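Nitrilotriacetate monooxygenase component B (Bacillus cereus ATCC 14579, PDB 3BPK) probably works as the FMN-binding flavin reductase component of a nitrilotriacetate monooxygenase. Local coordinates at residues G82-I88 and I134-L140; F32-V36 and V126-K130; N43-Y47 and D73-N77; S121-S125 and V163-V167; I177-G181 and L196-F200. All coordinates share one frame; numbering follows the deposited sequence. Where two conformers were deposited one is given.

How the contacts relate
Contacts 1 to 4 gather on one connected antiparallel framework. Strand 83-88 of contact 1 is flanked by strand 28-36, which contact 2 uses, and a probable hydrogen bond joins His87 N to Phe32 O at 2.8 Å. Strand 28-36 pairs in turn with strand 42-54 of contact 3, Ser35 O lying 2.8 Å from Asn43 N. On the far side of strand 134-146, Glu137 O is 2.8 Å from Val163 N of contact 4. The centres of contacts 1 and 2, and of contacts 1 and 4, are about 7 Å apart. Contact 5 is centred about 23 Å from contact 1, yet its Ile177 touches Ile134 and Val167. Contacts 1, 4 and 5 all reach the second subunit; none of the five includes a cofactor.

Contact 1: G82-I88 and I134-L140; sequences GEFVVHI and IRMECVL
Phe84 and Cys138 pack together on one face, at the apolar centre of an antiparallel strand pair, 83-88 against 134-140, in the barrel sheet of the flavin-reductase-like domain. Cys138 CB sits over one face of the Phe84 ring, 3.9 Å from its centroid, a CH-pi contact, while SG lies obliquely to the ring. With CG set between backbone N and carbonyl carbon (chi1 55°), the ring of Phe84 leans over the partner strand and also meets Leu140 CD1 with CE2 at 3.8 Å. Farther along the same face the selenomethionine Met136 bends at chi3, bringing its CE within 3.8 Å of Val86 CG1. Beta-branched and long apolar residues suit this buried face, which rests partly on helix 73-81.

Phe84 with Cys138 and Val86 with Met136 are hydrogen-bonded pairs; Cys138 N reaches Phe84 O at 2.8 Å, nearly along the C=O axis. The opposite face is more polar. There the imidazole of His87 runs alongside Arg135, CD2 3.4 Å from Arg135 CB, and its nitrogens bond to Phe32 O and Val129 N. At the far end one water donates to Ile88 O at 2.7 Å and accepts from Ile134 N at 3.2 Å.

Contact 2: F32-V36 and V126-K130; sequences FVTSV and VPGVK
Thr34 reaches from strand 28-36 to the backbone at Pro127. Its CB already lies 3.5 Å from Pro127 O, and OG1, one bond farther, donates to that oxygen at 2.8 Å. With chi1 at 55°, OG1 is swung between the backbone N and the carbonyl carbon, toward segment 126-130, and it meets the carbonyl in its plane on a lone pair. The hydroxyl also passes 3.7 Å from Gly128 CA. The methyl CG2 takes the other branch and looks toward Val129 CG1, rather loosely at 4.3 Å. A threonine fits here because one branch can bond while the other packs.

Apolar contacts flank the bond. On one side Val129 CG2 approaches the edge of the Phe32 ring, 3.9 Å from CE2, the two side chains crossing at about a right angle. On the other, Val36 CG2 meets Pro127 CD at 3.8 Å, while the Val36 and Val126 side chains pass each other in opposite directions. Helix 110-113 adds Ile111 against Phe32, Thr34 and Val129. Strand 128-129 pairs with strand 118-119, so a small two-stranded antiparallel sheet is packed on a strand of the split beta-barrel expected of FMN-binding flavin reductases.

Contact 3: N43-Y47 and D73-N77; sequences NGAPY and DTSRN
Asn43 OD1 is gripped from two directions. Asn77 ND2 donates to it at 3.0 Å, with an N-H...O angle of 146°, and a water donates at 2.8 Å. The Asn77 donor lies in the carbonyl plane on a lone pair, and the two amide groups are nearly coplanar, 8° apart, although the side chains cross at about a right angle. Each amide also has a second bond: Asn43 ND2 to Glu110, and Asn77 ND2 to Ser35 OG of the adjoining strand. Asparagine suits both buried places: Asn43 uses both ends of its amide, accepting and donating, while Asn77 serves two partners through the one nitrogen ND2.

The other bond is shorter. Tyr47 OH and Thr74 OG1 lie 2.6 Å apart, the side chains coming from opposite directions, with the threonine oxygen near the plane of the ring and at its edge. In Thr74, OG1 stands anti to the carbonyl carbon (chi1 -63°), which turns the hydroxyl toward the strand; CB itself is 3.2 Å from Tyr47 OH.

Helix 73-81 thus begins against strand 42-54, the axes of the short segments 9.2 Å apart, and also rests on strands 28-36 and 59-65, where Thr74 packs on Val33 and Ser75 on Val64.

Contact 4: S121-S125 and V163-V167; sequences SEVIS and VRFHV
Glu122 and Arg164 form the charged part of this contact. In the conformer described, Arg164 NE donates to Glu122 OE1 at 3.0 Å with an N-H...O angle of 164°, a salt bridge. The oxygen lies in the guanidinium plane, at its edge, and is approached end-on, while the carboxylate plane is turned 61° from the guanidinium. Bends at chi2 and chi3 fold the arginine chain back to present NE. Glu122 OE1 has a further partner, Ser6 of the second subunit, so the glutamate serves the dimer interface as well. Its OE2 lies in plane at the edge of the His166 ring, 3.3 Å from CE1.

Packing accounts for the rest. Val123 CG2 sits over one face of the guanidinium in this conformer. The other methyl, CG1, meets Val163 CG2 at 3.8 Å, and Ile124 CG2 touches that same methyl at 4.0 Å. Branched residues can spread over several neighbours here.

The carboxylate of buried Glu137 ties the loop to the sheet: it takes hydrogen bonds from the N atoms of Glu122, Val123 and Ile124, and also binds His166 NE2. Arg164 and Val163 both face Glu137 of the neighbouring strand 134-146, a classic beta bulge in strand 155-168, on which loop 121-125 rests.

Contact 5: I177-G181 and L196-F200; sequences IHAEG and LGEQF
Ala179 and Leu196 make the apolar part of this small surface contact, which buries 162 Å² in all. One methyl of the leucine, CD2, does the touching: it lies 3.8 Å from Ala179 CB and also 3.8 Å from Ala179 O. With CG anti to the backbone N (chi1 -176°), Leu196 holds its branch out toward the short helix 179-182. The small alanine keeps the helix surface low, letting the leucine come close to the backbone. Glu180, bent at chi2, brings OE1 to 4.1 Å from the same leucine methyl.

Gln199 adds looser packing. Its chain, extended beyond CG, carries NE2 over to Ala179 CB at 4.0 Å, and Glu180 CG lies 4.3 Å from that same Gln199 NE2. These amide contacts are of van der Waals type, and the two segments share no direct hydrogen bond.

Polar bridging is left to one water. It donates to Gly197 O at 2.7 Å and to Glu180 OE1 at 3.0 Å in the glutamate conformer described, and weakly accepts from Gln199 NE2 at 3.4 Å. Long polar side chains suit this surface margin, where they can bond to water.

The contact joins the start of a short helix, with His178 at its N-cap, to the C-terminal segment of the chain. Both sides meet the second subunit: Ala179 packs on its Ile26, Leu196 and Gln199 on its Leu188, and Gln199 and Phe200 pair antiparallel with one of its strands, extending the sheet across the interface. Close behind, Ile177 touches Val167 of strand 155-168.

Contact 1: G82-I88 and I134-L140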
# COMPACT_ATOMS: atom_id res chain seq x y z
N GLY B 82 10.91 5.19 18.50
CA GLY B 82 11.61 4.68 17.32
C GLY B 82 11.27 3.23 16.98
O GLY B 82 12.03 2.55 16.27
N GLU B 83 10.13 2.76 17.48
CA GLU B 83 9.77 1.32 17.44
C GLU B 83 8.26 1.19 17.36
O GLU B 83 7.53 2.02 17.91
CB GLU B 83 10.21 0.63 18.77
CG GLU B 83 11.72 0.64 18.99
CD GLU B 83 12.10 0.06 20.33
OE1 GLU B 83 11.20 -0.09 21.18
OE2 GLU B 83 13.30 -0.24 20.51
N PHE B 84 7.81 0.13 16.70
CA PHE B 84 6.38 -0.20 16.66
C PHE B 84 6.24 -1.60 16.11
O PHE B 84 7.19 -2.13 15.51
CB PHE B 84 5.56 0.83 15.82
CG PHE B 84 6.06 1.04 14.40
CD1 PHE B 84 5.43 0.38 13.31
CD2 PHE B 84 7.14 1.90 14.12
CE1 PHE B 84 5.87 0.59 11.99
CE2 PHE B 84 7.56 2.12 12.80
CZ PHE B 84 6.94 1.47 11.75
N VAL B 85 5.08 -2.23 16.34
CA VAL B 85 4.89 -3.58 15.77
C VAL B 85 3.77 -3.53 14.72
O VAL B 85 2.69 -2.96 14.99
CB VAL B 85 4.52 -4.61 16.88
CG1 VAL B 85 4.34 -6.05 16.29
CG2 VAL B 85 5.61 -4.67 17.99
N VAL B 86 4.02 -4.18 13.58
CA VAL B 86 3.01 -4.25 12.52
C VAL B 86 2.50 -5.68 12.45
O VAL B 86 3.30 -6.61 12.24
CB VAL B 86 3.61 -3.84 11.15
CG1 VAL B 86 2.53 -4.05 10.05
CG2 VAL B 86 4.06 -2.38 11.20
N HIS B 87 1.19 -5.86 12.61
CA HIS B 87 0.59 -7.18 12.56
C HIS B 87 -0.22 -7.30 11.28
O HIS B 87 -0.89 -6.34 10.86
CB HIS B 87 -0.38 -7.39 13.73
CG HIS B 87 0.23 -7.16 15.08
ND1 HIS B 87 0.43 -5.88 15.58
CD2 HIS B 87 0.64 -8.02 16.05
CE1 HIS B 87 0.97 -5.97 16.80
NE2 HIS B 87 1.12 -7.26 17.10
N ILE B 88 -0.17 -8.48 10.68
CA ILE B 88 -1.08 -8.78 9.56
C ILE B 88 -2.48 -9.03 10.14
O ILE B 88 -2.66 -9.74 11.14
CB ILE B 88 -0.62 -10.05 8.81
CG1 ILE B 88 0.79 -9.82 8.23
CG2 ILE B 88 -1.62 -10.45 7.72
CD1 ILE B 88 0.92 -8.57 7.36
N ILE B 134 0.85 -13.40 12.05
CA ILE B 134 2.12 -12.88 11.54
C ILE B 134 2.26 -11.49 12.11
O ILE B 134 1.32 -10.66 12.05
CB ILE B 134 2.17 -12.79 9.98
CG1 ILE B 134 1.94 -14.17 9.32
CG2 ILE B 134 3.54 -12.15 9.51
CD1 ILE B 134 1.83 -14.11 7.79
N ARG B 135 3.41 -11.24 12.72
CA ARG B 135 3.73 -9.88 13.13
C ARG B 135 5.19 -9.56 12.94
O ARG B 135 6.06 -10.45 12.88
CB ARG B 135 3.26 -9.62 14.54
CG ARG B 135 4.11 -10.25 15.63
CD ARG B 135 3.53 -9.94 17.03
NE ARG B 135 4.54 -10.27 18.03
CZ ARG B 135 4.83 -11.51 18.44
NH1 ARG B 135 4.13 -12.57 18.03
NH2 ARG B 135 5.82 -11.68 19.29
N MSE B 136 5.46 -8.26 12.83
CA MSE B 136 6.79 -7.79 12.48
C MSE B 136 7.20 -6.70 13.44
O MSE B 136 6.52 -5.67 13.54
CB MSE B 136 6.74 -7.19 11.07
CG MSE B 136 6.52 -8.29 9.98
SE MSE B 136 6.04 -7.53 8.26
CE MSE B 136 4.17 -7.24 8.70
N GLU B 137 8.31 -6.92 14.13
CA GLU B 137 8.86 -5.88 15.00
C GLU B 137 9.55 -4.91 14.08
O GLU B 137 10.38 -5.34 13.23
CB GLU B 137 9.88 -6.45 15.98
CG GLU B 137 9.30 -7.49 16.93
CD GLU B 137 10.34 -8.07 17.88
OE1 GLU B 137 11.33 -7.37 18.19
OE2 GLU B 137 10.10 -9.21 18.35
N CYS B 138 9.20 -3.63 14.23
CA CYS B 138 9.82 -2.60 13.38
C CYS B 138 10.57 -1.52 14.15
O CYS B 138 10.15 -1.12 15.26
CB CYS B 138 8.77 -1.90 12.54
SG CYS B 138 7.97 -3.01 11.34
N VAL B 139 11.64 -1.04 13.53
CA VAL B 139 12.23 0.23 13.98
C VAL B 139 11.85 1.30 12.94
O VAL B 139 11.65 1.02 11.73
CB VAL B 139 13.76 0.17 14.19
CG1 VAL B 139 14.12 -0.84 15.28
CG2 VAL B 139 14.47 -0.17 12.87
N LEU B 140 11.75 2.53 13.41
CA LEU B 140 11.33 3.60 12.52
C LEU B 140 12.54 4.08 11.73
O LEU B 140 13.52 4.62 12.33
CB LEU B 140 10.75 4.74 13.35
CG LEU B 140 10.24 5.91 12.49
CD1 LEU B 140 9.03 5.49 11.66
CD2 LEU B 140 9.93 7.16 13.34
O HOH W 1 -2.09 -12.41 11.41

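Contact 2: F32-V36 and V126-K130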
# COMPACT_ATOMS: atom_id res chain seq x y z
N PHE B 32 -2.27 -3.80 11.47
CA PHE B 32 -2.73 -3.53 12.83
C PHE B 32 -1.47 -3.17 13.60
O PHE B 32 -0.56 -4.02 13.74
CB PHE B 32 -3.42 -4.74 13.44
CG PHE B 32 -3.86 -4.50 14.82
CD1 PHE B 32 -4.81 -3.52 15.09
CD2 PHE B 32 -3.34 -5.28 15.89
CE1 PHE B 32 -5.21 -3.26 16.40
CE2 PHE B 32 -3.74 -5.02 17.19
CZ PHE B 32 -4.68 -4.04 17.45
N VAL B 33 -1.39 -1.92 14.04
CA VAL B 33 -0.10 -1.38 14.53
C VAL B 33 -0.18 -1.07 16.02
O VAL B 33 -1.08 -0.32 16.45
CB VAL B 33 0.26 -0.07 13.80
CG1 VAL B 33 1.60 0.51 14.32
CG2 VAL B 33 0.39 -0.31 12.29
N THR B 34 0.77 -1.63 16.79
CA THR B 34 0.87 -1.30 18.23
C THR B 34 2.07 -0.40 18.46
O THR B 34 3.10 -0.47 17.75
CB THR B 34 0.96 -2.54 19.16
OG1 THR B 34 2.05 -3.38 18.75
CG2 THR B 34 -0.34 -3.31 19.11
N SER B 35 1.93 0.46 19.47
CA SER B 35 2.94 1.46 19.78
C SER B 35 2.71 1.82 21.24
O SER B 35 1.64 1.52 21.81
CB SER B 35 2.76 2.70 18.86
OG SER B 35 1.50 3.35 19.07
N VAL B 36 3.70 2.46 21.86
CA VAL B 36 3.62 2.73 23.32
C VAL B 36 3.81 4.22 23.59
O VAL B 36 4.68 4.85 22.97
CB VAL B 36 4.69 1.88 24.09
CG1 VAL B 36 4.66 2.23 25.59
CG2 VAL B 36 4.38 0.37 23.92
N VAL B 126 8.48 -2.43 22.31
CA VAL B 126 7.05 -2.29 22.14
C VAL B 126 6.43 -3.68 21.95
O VAL B 126 6.84 -4.42 21.05
CB VAL B 126 6.76 -1.47 20.86
CG1 VAL B 126 5.27 -1.50 20.53
CG2 VAL B 126 7.27 -0.05 21.02
N PRO B 127 5.48 -4.05 22.82
CA PRO B 127 4.81 -5.35 22.66
C PRO B 127 3.91 -5.39 21.42
O PRO B 127 3.44 -4.33 20.95
CB PRO B 127 3.89 -5.43 23.87
CG PRO B 127 4.37 -4.42 24.83
CD PRO B 127 5.02 -3.33 24.03
N GLY B 128 3.65 -6.59 20.94
CA GLY B 128 2.59 -6.83 19.97
C GLY B 128 1.41 -7.51 20.65
O GLY B 128 1.28 -7.46 21.90
N VAL B 129 0.56 -8.13 19.84
CA VAL B 129 -0.54 -8.93 20.35
C VAL B 129 -0.39 -10.40 19.93
O VAL B 129 -0.01 -10.70 18.80
CB VAL B 129 -1.92 -8.37 19.96
CG1 VAL B 129 -2.10 -6.95 20.52
CG2 VAL B 129 -2.18 -8.39 18.43
N LYS B 130 -0.73 -11.30 20.86
CA LYS B 130 -0.62 -12.72 20.63
C LYS B 130 -1.57 -13.25 19.56
O LYS B 130 -1.25 -14.23 18.88
CB LYS B 130 -0.88 -13.44 21.98
CG LYS B 130 -0.68 -14.92 21.93
CD LYS B 130 -0.98 -15.50 23.33
CE LYS B 130 -1.11 -17.02 23.30
NZ LYS B 130 0.25 -17.53 23.13

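Contact 3: N43-Y47 and D73-N77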
# COMPACT_ATOMS: atom_id res chain seq x y z
N ASN B 43 -0.96 1.34 22.77
CA ASN B 43 -1.98 1.71 21.82
C ASN B 43 -2.00 0.70 20.67
O ASN B 43 -0.96 0.05 20.37
CB ASN B 43 -1.69 3.10 21.23
CG ASN B 43 -2.08 4.24 22.17
OD1 ASN B 43 -1.28 5.13 22.40
ND2 ASN B 43 -3.34 4.24 22.67
N GLY B 44 -3.15 0.60 20.00
CA GLY B 44 -3.26 -0.21 18.77
C GLY B 44 -4.34 0.39 17.90
O GLY B 44 -5.36 0.90 18.39
N ALA B 45 -4.09 0.31 16.59
CA ALA B 45 -5.09 0.78 15.60
C ALA B 45 -4.80 0.20 14.24
O ALA B 45 -3.66 -0.14 13.95
CB ALA B 45 -5.09 2.29 15.53
N PRO B 46 -5.85 0.03 13.41
CA PRO B 46 -5.69 -0.46 12.06
C PRO B 46 -5.47 0.68 11.07
O PRO B 46 -6.10 1.75 11.19
CB PRO B 46 -7.05 -1.13 11.77
CG PRO B 46 -8.02 -0.32 12.60
CD PRO B 46 -7.28 0.18 13.79
N TYR B 47 -4.64 0.40 10.06
CA TYR B 47 -4.30 1.36 8.99
C TYR B 47 -4.28 0.63 7.66
O TYR B 47 -3.45 -0.28 7.49
CB TYR B 47 -2.91 1.97 9.23
CG TYR B 47 -2.88 2.76 10.52
CD1 TYR B 47 -3.41 4.06 10.56
CD2 TYR B 47 -2.46 2.18 11.73
CE1 TYR B 47 -3.44 4.79 11.75
CE2 TYR B 47 -2.50 2.91 12.92
CZ TYR B 47 -2.99 4.20 12.93
OH TYR B 47 -3.07 4.90 14.12
N ASP B 73 -1.71 9.43 17.84
CA ASP B 73 -0.96 8.67 18.84
C ASP B 73 0.06 7.72 18.19
O ASP B 73 1.22 7.64 18.60
CB ASP B 73 -1.93 7.85 19.69
CG ASP B 73 -2.67 8.68 20.74
OD1 ASP B 73 -2.27 9.83 20.99
OD2 ASP B 73 -3.64 8.17 21.31
N THR B 74 -0.40 6.99 17.18
CA THR B 74 0.50 5.97 16.59
C THR B 74 1.79 6.61 16.07
O THR B 74 2.89 6.08 16.31
CB THR B 74 -0.21 5.17 15.47
OG1 THR B 74 -1.32 4.44 16.04
CG2 THR B 74 0.76 4.23 14.74
N SER B 75 1.69 7.75 15.36
CA SER B 75 2.89 8.42 14.84
C SER B 75 3.75 9.02 15.93
O SER B 75 5.00 8.90 15.90
CB SER B 75 2.49 9.51 13.85
OG SER B 75 1.81 8.88 12.81
N ARG B 76 3.10 9.70 16.88
CA ARG B 76 3.83 10.25 18.03
C ARG B 76 4.61 9.16 18.76
O ARG B 76 5.79 9.34 19.10
CB ARG B 76 2.89 10.87 19.07
CG ARG B 76 2.37 12.22 18.73
CD ARG B 76 2.08 13.00 20.01
NE ARG B 76 1.07 12.36 20.88
CZ ARG B 76 -0.24 12.60 20.82
NH1 ARG B 76 -1.08 11.99 21.66
NH2 ARG B 76 -0.72 13.43 19.90
N ASN B 77 3.94 8.04 19.02
CA ASN B 77 4.57 6.95 19.78
C ASN B 77 5.69 6.30 18.97
O ASN B 77 6.72 5.93 19.53
CB ASN B 77 3.53 5.86 20.06
CG ASN B 77 2.42 6.30 21.01
OD1 ASN B 77 2.50 7.35 21.67
ND2 ASN B 77 1.40 5.48 21.10
O HOH W 2 -2.51 7.36 23.45

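Contact 4: S121-S125 and V163-V167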
# COMPACT_ATOMS: atom_id res chain seq x y z
N SER B 121 8.10 -8.16 22.72
CA SER B 121 8.95 -8.28 21.53
C SER B 121 10.38 -8.67 21.94
O SER B 121 10.79 -8.45 23.11
CB SER B 121 8.99 -6.93 20.80
OG SER B 121 7.75 -6.72 20.15
N GLU B 122 11.12 -9.25 20.99
CA GLU B 122 12.48 -9.78 21.23
C GLU B 122 13.57 -8.71 21.07
O GLU B 122 14.53 -8.67 21.87
CB GLU B 122 12.76 -10.93 20.25
CG GLU B 122 11.89 -12.16 20.49
CD GLU B 122 12.07 -13.25 19.42
OE1 GLU B 122 13.01 -13.14 18.61
OE2 GLU B 122 11.30 -14.20 19.40
N VAL B 123 13.41 -7.84 20.06
CA VAL B 123 14.44 -6.86 19.70
C VAL B 123 14.03 -5.48 20.20
O VAL B 123 14.82 -4.77 20.81
CB VAL B 123 14.70 -6.81 18.15
CG1 VAL B 123 15.72 -5.75 17.80
CG2 VAL B 123 15.11 -8.17 17.62
N ILE B 124 12.78 -5.12 19.96
CA ILE B 124 12.29 -3.80 20.37
C ILE B 124 11.55 -3.91 21.69
O ILE B 124 11.31 -5.02 22.17
CB ILE B 124 11.38 -3.18 19.26
CG1 ILE B 124 10.12 -4.04 19.00
CG2 ILE B 124 12.17 -2.98 17.96
CD1 ILE B 124 9.15 -3.36 18.02
N SER B 125 11.21 -2.74 22.24
CA SER B 125 10.58 -2.56 23.56
C SER B 125 9.07 -2.28 23.50
O SER B 125 8.44 -1.89 24.50
CB SER B 125 11.25 -1.39 24.31
OG SER B 125 10.70 -0.16 23.90
N VAL B 163 12.81 -5.80 11.98
CA VAL B 163 13.98 -6.37 12.69
C VAL B 163 13.71 -7.78 13.24
O VAL B 163 14.64 -8.48 13.64
CB VAL B 163 14.50 -5.42 13.77
CG1 VAL B 163 15.03 -4.15 13.12
CG2 VAL B 163 13.40 -5.10 14.82
N ARG B 164 12.43 -8.18 13.24
CA ARG B 164 12.07 -9.58 13.57
C ARG B 164 10.74 -9.92 12.94
O ARG B 164 9.81 -9.11 12.99
CB ARG B 164 11.97 -9.79 15.08
CG ARG B 164 11.99 -11.27 15.49
CD ARG B 164 13.39 -11.85 15.20
NE ARG B 164 14.31 -11.74 16.33
CZ ARG B 164 15.50 -11.14 16.30
NH1 ARG B 164 15.92 -10.50 15.20
NH2 ARG B 164 16.27 -11.16 17.41
N PHE B 165 10.67 -11.11 12.34
CA PHE B 165 9.41 -11.66 11.86
C PHE B 165 8.98 -12.73 12.86
O PHE B 165 9.84 -13.50 13.34
CB PHE B 165 9.59 -12.39 10.54
CG PHE B 165 9.80 -11.50 9.35
CD1 PHE B 165 8.71 -10.92 8.70
CD2 PHE B 165 11.08 -11.32 8.82
CE1 PHE B 165 8.90 -10.17 7.52
CE2 PHE B 165 11.27 -10.56 7.67
CZ PHE B 165 10.17 -9.98 7.03
N HIS B 166 7.68 -12.80 13.14
CA HIS B 166 7.08 -13.87 13.95
C HIS B 166 5.97 -14.45 13.09
O HIS B 166 5.06 -13.73 12.68
CB HIS B 166 6.45 -13.31 15.21
CG HIS B 166 7.45 -12.65 16.12
ND1 HIS B 166 8.21 -13.37 17.02
CD2 HIS B 166 7.84 -11.36 16.23
CE1 HIS B 166 9.01 -12.53 17.68
NE2 HIS B 166 8.81 -11.30 17.21
N VAL B 167 6.05 -15.75 12.78
CA VAL B 167 5.13 -16.37 11.82
C VAL B 167 4.57 -17.67 12.37
O VAL B 167 5.35 -18.52 12.82
CB VAL B 167 5.83 -16.68 10.47
CG1 VAL B 167 4.86 -17.32 9.48
CG2 VAL B 167 6.51 -15.38 9.87

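Contact 5: I177-G181 and L196-F200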
# COMPACT_ATOMS: atom_id res chain seq x y z
N ILE B 177 4.32 -18.29 2.67
CA ILE B 177 3.15 -18.20 3.55
C ILE B 177 1.94 -18.76 2.84
O ILE B 177 1.68 -18.37 1.69
CB ILE B 177 2.86 -16.69 3.93
CG1 ILE B 177 4.06 -16.06 4.66
CG2 ILE B 177 1.58 -16.56 4.74
CD1 ILE B 177 4.42 -16.75 5.98
N HIS B 178 1.19 -19.64 3.51
CA HIS B 178 -0.05 -20.17 2.94
C HIS B 178 -1.15 -19.15 3.02
O HIS B 178 -1.73 -18.92 4.08
CB HIS B 178 -0.51 -21.46 3.62
CG HIS B 178 0.36 -22.63 3.32
ND1 HIS B 178 0.82 -23.49 4.30
CD2 HIS B 178 0.87 -23.07 2.15
CE1 HIS B 178 1.57 -24.42 3.74
NE2 HIS B 178 1.61 -24.19 2.44
N ALA B 179 -1.43 -18.51 1.89
CA ALA B 179 -2.41 -17.42 1.85
C ALA B 179 -3.80 -17.87 2.31
O ALA B 179 -4.46 -17.16 3.08
CB ALA B 179 -2.46 -16.81 0.43
N GLU B 180 -4.23 -19.06 1.88
CA GLU B 180 -5.56 -19.52 2.31
C GLU B 180 -5.61 -19.91 3.78
O GLU B 180 -6.67 -19.84 4.40
CB GLU B 180 -6.11 -20.64 1.43
CG GLU B 180 -7.19 -20.18 0.42
CD GLU B 180 -8.37 -19.44 1.08
OE1 GLU B 180 -8.74 -18.35 0.57
OE2 GLU B 180 -8.92 -19.93 2.10
N GLY B 181 -4.49 -20.32 4.36
CA GLY B 181 -4.45 -20.56 5.80
C GLY B 181 -4.43 -19.27 6.60
O GLY B 181 -5.00 -19.18 7.68
N LEU B 196 -10.01 -12.76 1.32
CA LEU B 196 -9.09 -13.00 0.23
C LEU B 196 -9.89 -13.58 -0.94
O LEU B 196 -10.68 -14.53 -0.76
CB LEU B 196 -7.98 -13.98 0.65
CG LEU B 196 -6.88 -14.26 -0.39
CD1 LEU B 196 -6.11 -12.97 -0.79
CD2 LEU B 196 -5.95 -15.33 0.13
N GLY B 197 -9.70 -13.04 -2.13
CA GLY B 197 -10.43 -13.55 -3.30
C GLY B 197 -9.83 -14.78 -3.97
O GLY B 197 -8.78 -15.31 -3.56
N GLU B 198 -10.52 -15.22 -5.02
CA GLU B 198 -10.08 -16.39 -5.77
C GLU B 198 -8.74 -16.13 -6.41
O GLU B 198 -8.51 -15.09 -7.01
CB GLU B 198 -11.10 -16.76 -6.84
CG GLU B 198 -10.57 -17.81 -7.79
CD GLU B 198 -11.55 -18.19 -8.87
OE1 GLU B 198 -11.93 -17.31 -9.70
OE2 GLU B 198 -11.91 -19.39 -8.90
N GLN B 199 -7.84 -17.09 -6.25
CA GLN B 199 -6.51 -16.93 -6.79
C GLN B 199 -6.42 -17.34 -8.26
O GLN B 199 -7.20 -18.16 -8.76
CB GLN B 199 -5.50 -17.71 -5.95
CG GLN B 199 -5.43 -17.23 -4.50
CD GLN B 199 -4.33 -17.95 -3.74
OE1 GLN B 199 -3.22 -18.11 -4.26
NE2 GLN B 199 -4.63 -18.38 -2.51
N PHE B 200 -5.45 -16.75 -8.95
CA PHE B 200 -5.08 -17.17 -10.29
C PHE B 200 -3.62 -16.89 -10.51
O PHE B 200 -3.00 -16.07 -9.80
CB PHE B 200 -5.97 -16.52 -11.36
CG PHE B 200 -5.85 -15.01 -11.45
CD1 PHE B 200 -4.98 -14.40 -12.38
CD2 PHE B 200 -6.63 -14.20 -10.64
CE1 PHE B 200 -4.88 -12.98 -12.48
CE2 PHE B 200 -6.53 -12.79 -10.73
CZ PHE B 200 -5.67 -12.18 -11.65
O HOH W 3 -7.80 -17.35 -2.10